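Local coordinates for nitrite oxidoreductase subunit A (Kuenenia stuttgartiensis, PDB 7B04), which belongs to the molybdopterin oxidoreductase family and carries a molybdenum atom, two MD1 cofactors and an iron/sulfur cluster, at residues M228-V233 against N565-F571; S289-M293 against C712-F716. One frame throughout, in Å; residues are numbered along the deposited sequence.

Interaction 1 (M228-V233 against N565-F571); sequences MGLLGV and NYKAGNF
Leu230 reaches across to the backbone and side chains of 565-571, and its course from CB outward contributes more than half of the area buried on the 228-233 side of this loop-to-loop contact. CB points at the partner segment, and chi1 of -157° sets CG opposite the backbone N, which extends the side chain toward 565-571. CG lies 4.0 Å from Lys567 O, and both methyls flank that same oxygen. CD1 also meets the edge of the Phe571 ring near its plane, 4.0 Å from CE2, while CD2 meets the Asn565 amide at OD1 and lies 3.6 Å from Asn565 CG, the two side chains crossing at about a right angle.

Around this central leucine lie three smaller touches. Val233 approaches Phe571 from the opposite direction, its CG2 3.8 Å from CE2. Leu231 CD1 sits 4.0 Å from Asn565 CB, the two side chains running past each other in opposite senses. The bent chain of Met228 brings CE beside the Asn565 carbonyl, and the same side chain comes about 4 Å from the bound MD1.

No hydrogen bond crosses between the segments. Asn565 ND2 bonds to Asn710 O, and Leu230 O accepts from Thr709 OG1. The direct contact therefore rests on van der Waals packing of methyl groups against the Phe571 ring and against carbonyl and amide groups, while polar bonds tie both loops to residues 709-710.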
loop_
_atom_site.group_PDB
_atom_site.type_symbol
_atom_site.label_atom_id
_atom_site.label_comp_id
_atom_site.label_asym_id
_atom_site.label_seq_id
_atom_site.Cartn_x
_atom_site.Cartn_y
_atom_site.Cartn_z
ATOM N N MET B 228 -20.409 1.130 -1.915
ATOM C CA MET B 228 -19.972 -0.242 -1.660
ATOM C C MET B 228 -20.483 -0.761 -0.318
ATOM O O MET B 228 -19.718 -1.035 0.611
ATOM C CB MET B 228 -18.453 -0.310 -1.711
ATOM C CG MET B 228 -17.853 0.435 -2.892
ATOM S SD MET B 228 -17.458 -0.549 -4.358
ATOM C CE MET B 228 -18.592 -1.926 -4.242
ATOM N N GLY B 229 -21.809 -0.848 -0.217
ATOM C CA GLY B 229 -22.432 -1.139 1.062
ATOM C C GLY B 229 -22.033 -2.474 1.692
ATOM O O GLY B 229 -22.272 -2.690 2.881
ATOM N N LEU B 230 -21.415 -3.387 0.941
ATOM C CA LEU B 230 -21.017 -4.645 1.586
ATOM C C LEU B 230 -19.983 -4.413 2.673
ATOM O O LEU B 230 -19.780 -5.271 3.540
ATOM C CB LEU B 230 -20.462 -5.635 0.570
ATOM C CG LEU B 230 -20.484 -7.124 0.904
ATOM C CD1 LEU B 230 -21.902 -7.623 1.163
ATOM C CD2 LEU B 230 -19.848 -7.909 -0.234
ATOM N N LEU B 231 -19.322 -3.260 2.640
ATOM C CA LEU B 231 -18.373 -2.888 3.695
ATOM C C LEU B 231 -19.068 -2.719 5.049
ATOM O O LEU B 231 -18.535 -3.118 6.094
ATOM C CB LEU B 231 -17.626 -1.629 3.264
ATOM C CG LEU B 231 -16.497 -1.788 2.240
ATOM C CD1 LEU B 231 -16.731 -2.808 1.118
ATOM C CD2 LEU B 231 -16.331 -0.438 1.612
ATOM N N GLY B 232 -20.251 -2.114 5.047
ATOM C CA GLY B 232 -21.227 -2.297 6.104
ATOM C C GLY B 232 -22.628 -2.226 5.532
ATOM O O GLY B 232 -23.024 -1.192 4.988
ATOM N N VAL B 233 -23.400 -3.303 5.676
ATOM C CA VAL B 233 -24.668 -3.398 4.958
ATOM C C VAL B 233 -25.722 -2.514 5.607
ATOM O O VAL B 233 -26.472 -1.810 4.919
ATOM C CB VAL B 233 -25.129 -4.865 4.876
ATOM C CG1 VAL B 233 -26.473 -4.958 4.174
ATOM C CG2 VAL B 233 -24.088 -5.708 4.158
ATOM N N ASN B 565 -15.013 -5.141 -3.451
ATOM C CA ASN B 565 -15.999 -6.003 -2.803
ATOM C C ASN B 565 -17.388 -5.613 -3.289
ATOM O O ASN B 565 -17.964 -4.622 -2.839
ATOM C CB ASN B 565 -15.894 -5.915 -1.286
ATOM C CG ASN B 565 -16.366 -7.184 -0.607
ATOM O OD1 ASN B 565 -16.814 -8.121 -1.270
ATOM N ND2 ASN B 565 -16.265 -7.225 0.714
ATOM N N TYR B 566 -17.939 -6.420 -4.197
ATOM C CA TYR B 566 -19.209 -6.134 -4.847
ATOM C C TYR B 566 -20.334 -7.065 -4.438
ATOM O O TYR B 566 -21.501 -6.733 -4.670
ATOM C CB TYR B 566 -19.053 -6.274 -6.367
ATOM C CG TYR B 566 -18.818 -7.721 -6.747
ATOM C CD1 TYR B 566 -17.552 -8.282 -6.655
ATOM C CD2 TYR B 566 -19.869 -8.538 -7.152
ATOM C CE1 TYR B 566 -17.333 -9.605 -6.970
ATOM C CE2 TYR B 566 -19.659 -9.864 -7.467
ATOM C CZ TYR B 566 -18.390 -10.390 -7.377
ATOM O OH TYR B 566 -18.181 -11.712 -7.690
ATOM N N LYS B 567 -20.022 -8.218 -3.846
ATOM C CA LYS B 567 -20.958 -9.339 -3.825
ATOM C C LYS B 567 -22.033 -9.105 -2.764
ATOM O O LYS B 567 -22.072 -9.731 -1.703
ATOM C CB LYS B 567 -20.222 -10.654 -3.608
ATOM C CG LYS B 567 -21.092 -11.880 -3.863
ATOM C CD LYS B 567 -20.294 -13.174 -3.806
ATOM C CE LYS B 567 -20.014 -13.725 -5.193
ATOM N NZ LYS B 567 -18.889 -13.020 -5.857
ATOM N N ALA B 568 -22.934 -8.171 -3.080
ATOM C CA ALA B 568 -24.154 -8.045 -2.300
ATOM C C ALA B 568 -25.079 -9.229 -2.520
ATOM O O ALA B 568 -26.040 -9.398 -1.762
ATOM C CB ALA B 568 -24.878 -6.742 -2.644
ATOM N N GLY B 569 -24.803 -10.046 -3.537
ATOM C CA GLY B 569 -25.511 -11.283 -3.777
ATOM C C GLY B 569 -25.152 -12.404 -2.831
ATOM O O GLY B 569 -25.675 -13.512 -2.982
ATOM N N ASN B 570 -24.256 -12.154 -1.871
ATOM C CA ASN B 570 -24.023 -13.127 -0.811
ATOM C C ASN B 570 -25.273 -13.323 0.027
ATOM O O ASN B 570 -25.533 -14.431 0.513
ATOM C CB ASN B 570 -22.853 -12.686 0.066
ATOM C CG ASN B 570 -21.510 -13.056 -0.525
ATOM O OD1 ASN B 570 -21.321 -14.173 -1.006
ATOM N ND2 ASN B 570 -20.569 -12.121 -0.491
ATOM N N PHE B 571 -26.066 -12.263 0.200
ATOM C CA PHE B 571 -27.391 -12.377 0.804
ATOM C C PHE B 571 -28.354 -12.817 -0.299
ATOM O O PHE B 571 -29.249 -12.091 -0.738
ATOM C CB PHE B 571 -27.804 -11.064 1.455
ATOM C CG PHE B 571 -26.845 -10.582 2.510
ATOM C CD1 PHE B 571 -26.981 -10.989 3.829
ATOM C CD2 PHE B 571 -25.808 -9.724 2.184
ATOM C CE1 PHE B 571 -26.099 -10.548 4.802
ATOM C CE2 PHE B 571 -24.926 -9.279 3.152
ATOM C CZ PHE B 571 -25.070 -9.693 4.462
#

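Interaction 2 (S289-M293 against C712-F716)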
loop_
_atom_site.group_PDB
_atom_site.type_symbol
_atom_site.label_atom_id
_atom_site.label_comp_id
_atom_site.label_asym_id
_atom_site.label_seq_id
_atom_site.Cartn_x
_atom_site.Cartn_y
_atom_site.Cartn_z
ATOM N N SER B 289 -17.423 -13.994 -12.224
ATOM C CA SER B 289 -16.772 -15.262 -11.916
ATOM C C SER B 289 -15.489 -14.977 -11.141
ATOM O O SER B 289 -14.506 -14.497 -11.712
ATOM C CB SER B 289 -16.480 -16.037 -13.198
ATOM O OG SER B 289 -15.751 -17.223 -12.930
ATOM N N ASP B 290 -15.511 -15.243 -9.834
ATOM C CA ASP B 290 -14.343 -15.099 -8.974
ATOM C C ASP B 290 -14.292 -16.291 -8.024
ATOM O O ASP B 290 -15.197 -17.130 -8.008
ATOM C CB ASP B 290 -14.367 -13.763 -8.222
ATOM C CG ASP B 290 -15.650 -13.553 -7.448
ATOM O OD1 ASP B 290 -16.549 -14.419 -7.518
ATOM O OD2 ASP B 290 -15.762 -12.511 -6.771
ATOM N N VAL B 291 -13.238 -16.362 -7.210
ATOM C CA VAL B 291 -12.979 -17.530 -6.375
ATOM C C VAL B 291 -12.529 -17.104 -4.984
ATOM O O VAL B 291 -12.026 -15.995 -4.783
ATOM C CB VAL B 291 -11.907 -18.461 -6.990
ATOM C CG1 VAL B 291 -12.376 -19.030 -8.313
ATOM C CG2 VAL B 291 -10.587 -17.720 -7.159
ATOM N N ASP B 292 -12.738 -17.994 -4.013
ATOM C CA ASP B 292 -12.005 -17.888 -2.758
ATOM C C ASP B 292 -10.540 -18.150 -3.071
ATOM O O ASP B 292 -10.184 -19.251 -3.503
ATOM C CB ASP B 292 -12.522 -18.883 -1.718
ATOM C CG ASP B 292 -13.931 -18.577 -1.264
ATOM O OD1 ASP B 292 -14.321 -17.390 -1.280
ATOM O OD2 ASP B 292 -14.649 -19.525 -0.884
ATOM N N MET B 293 -9.684 -17.155 -2.840
ATOM C CA MET B 293 -8.330 -17.188 -3.379
ATOM C C MET B 293 -7.445 -18.279 -2.788
ATOM O O MET B 293 -6.322 -18.445 -3.256
ATOM C CB MET B 293 -7.668 -15.816 -3.244
ATOM C CG MET B 293 -8.602 -14.686 -3.638
ATOM S SD MET B 293 -7.825 -13.063 -3.672
ATOM C CE MET B 293 -6.473 -13.358 -4.809
ATOM N N CYS B 712 -15.885 -11.257 -1.498
ATOM C CA CYS B 712 -15.916 -12.110 -2.674
ATOM C C CYS B 712 -14.610 -12.863 -2.886
ATOM O O CYS B 712 -14.526 -13.687 -3.802
ATOM C CB CYS B 712 -16.246 -11.279 -3.915
ATOM S SG CYS B 712 -15.012 -10.025 -4.312
ATOM N N SER B 713 -13.593 -12.523 -2.095
ATOM C CA SER B 713 -12.279 -13.190 -2.210
ATOM C C SER B 713 -12.057 -14.144 -1.041
ATOM O O SER B 713 -11.068 -14.856 -1.048
ATOM C CB SER B 713 -11.189 -12.195 -2.304
ATOM O OG SER B 713 -11.277 -11.287 -1.241
ATOM N N ASN B 714 -12.960 -14.140 -0.073
ATOM C CA ASN B 714 -12.819 -15.028 1.106
ATOM C C ASN B 714 -14.207 -15.465 1.571
ATOM O O ASN B 714 -15.152 -14.710 1.422
ATOM C CB ASN B 714 -11.968 -14.395 2.200
ATOM C CG ASN B 714 -12.636 -13.194 2.804
ATOM O OD1 ASN B 714 -13.827 -13.193 2.973
ATOM N ND2 ASN B 714 -11.887 -12.169 3.127
ATOM N N PRO B 715 -14.349 -16.652 2.172
ATOM C CA PRO B 715 -15.645 -17.136 2.586
ATOM C C PRO B 715 -16.105 -16.640 3.952
ATOM O O PRO B 715 -17.109 -17.041 4.376
ATOM C CB PRO B 715 -15.369 -18.629 2.703
ATOM C CG PRO B 715 -13.946 -18.702 3.139
ATOM C CD PRO B 715 -13.271 -17.593 2.379
ATOM N N PHE B 716 -15.306 -15.812 4.599
ATOM C CA PHE B 716 -15.584 -15.345 5.974
ATOM C C PHE B 716 -16.615 -14.244 6.077
ATOM O O PHE B 716 -16.745 -13.407 5.220
ATOM C CB PHE B 716 -14.320 -14.783 6.602
ATOM C CG PHE B 716 -13.109 -15.594 6.276
ATOM C CD1 PHE B 716 -13.208 -16.955 6.147
ATOM C CD2 PHE B 716 -11.892 -14.990 6.071
ATOM C CE1 PHE B 716 -12.099 -17.708 5.834
ATOM C CE2 PHE B 716 -10.783 -15.739 5.757
ATOM C CZ PHE B 716 -10.893 -17.096 5.650
#
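A buried meeting of two irregular segments, in which Met293 and Asp292 pack on Ser713 and Pro715 around one backbone hydrogen bond, joins the loop before strand 301-304 to the loop between strands 707-709 and 716-720. Backbones approach most closely at Asp292 and Ser713, whose CA atoms are 4.7 Å apart. Next to that point Met293 N donates to Ser713 O at 3.2 Å; the N-H...O angle of 167° makes the bond nearly straight, with the donor tilted 34° from the carbonyl plane. The Met293 side chain packs at the same junction, its SD 3.7 Å from Ser713 CB and its CG 3.8 Å from that carbon.

On the other flank, Asp292 brings its carboxylate to Pro715. With CG opposite its own carbonyl carbon (chi1 -67°), OD1 comes 3.5 Å from Pro715 N and OD2 3.8 Å from Pro715 CB. This is van der Waals contact, and the carboxylate finds its polar partner in Arg808, whose backbone N bonds to OD2. Asp290 likewise presents OD2 to Cys712 CB, but its polar bonds go to Tyr566, Lys567 and Arg808. Both acids thus have partners elsewhere while lining this interface.

Helix 314-321 borders the contact through Glu316, touched by the side chains of Met293 and Asn714. At the far end Phe716 begins strand 716-720, its ring edge-to-face with Trp110 and Tyr98.

Interactions 1 and 2 have centres 13 Å apart and meet directly: Tyr566 OH lies 2.7 Å from Asp290 OD2, a probable hydrogen bond, and Lys567 NZ forms a salt bridge with Asp290 OD1 at 3.2 Å. Packing adds a second junction, with Tyr566 CE1 3.6 Å from Cys712 SG. Asp290 is therefore shared, facing Cys712 in one contact and the polar ends of 566-567 in the other. The segments of the two contacts alternate along the chain. Both lie near the cofactors: the Met228 side chain is about 6 Å from the molybdenum atom, those of Ser713 and Asn714 about 8 Å from MD1 and the iron/sulfur cluster respectively.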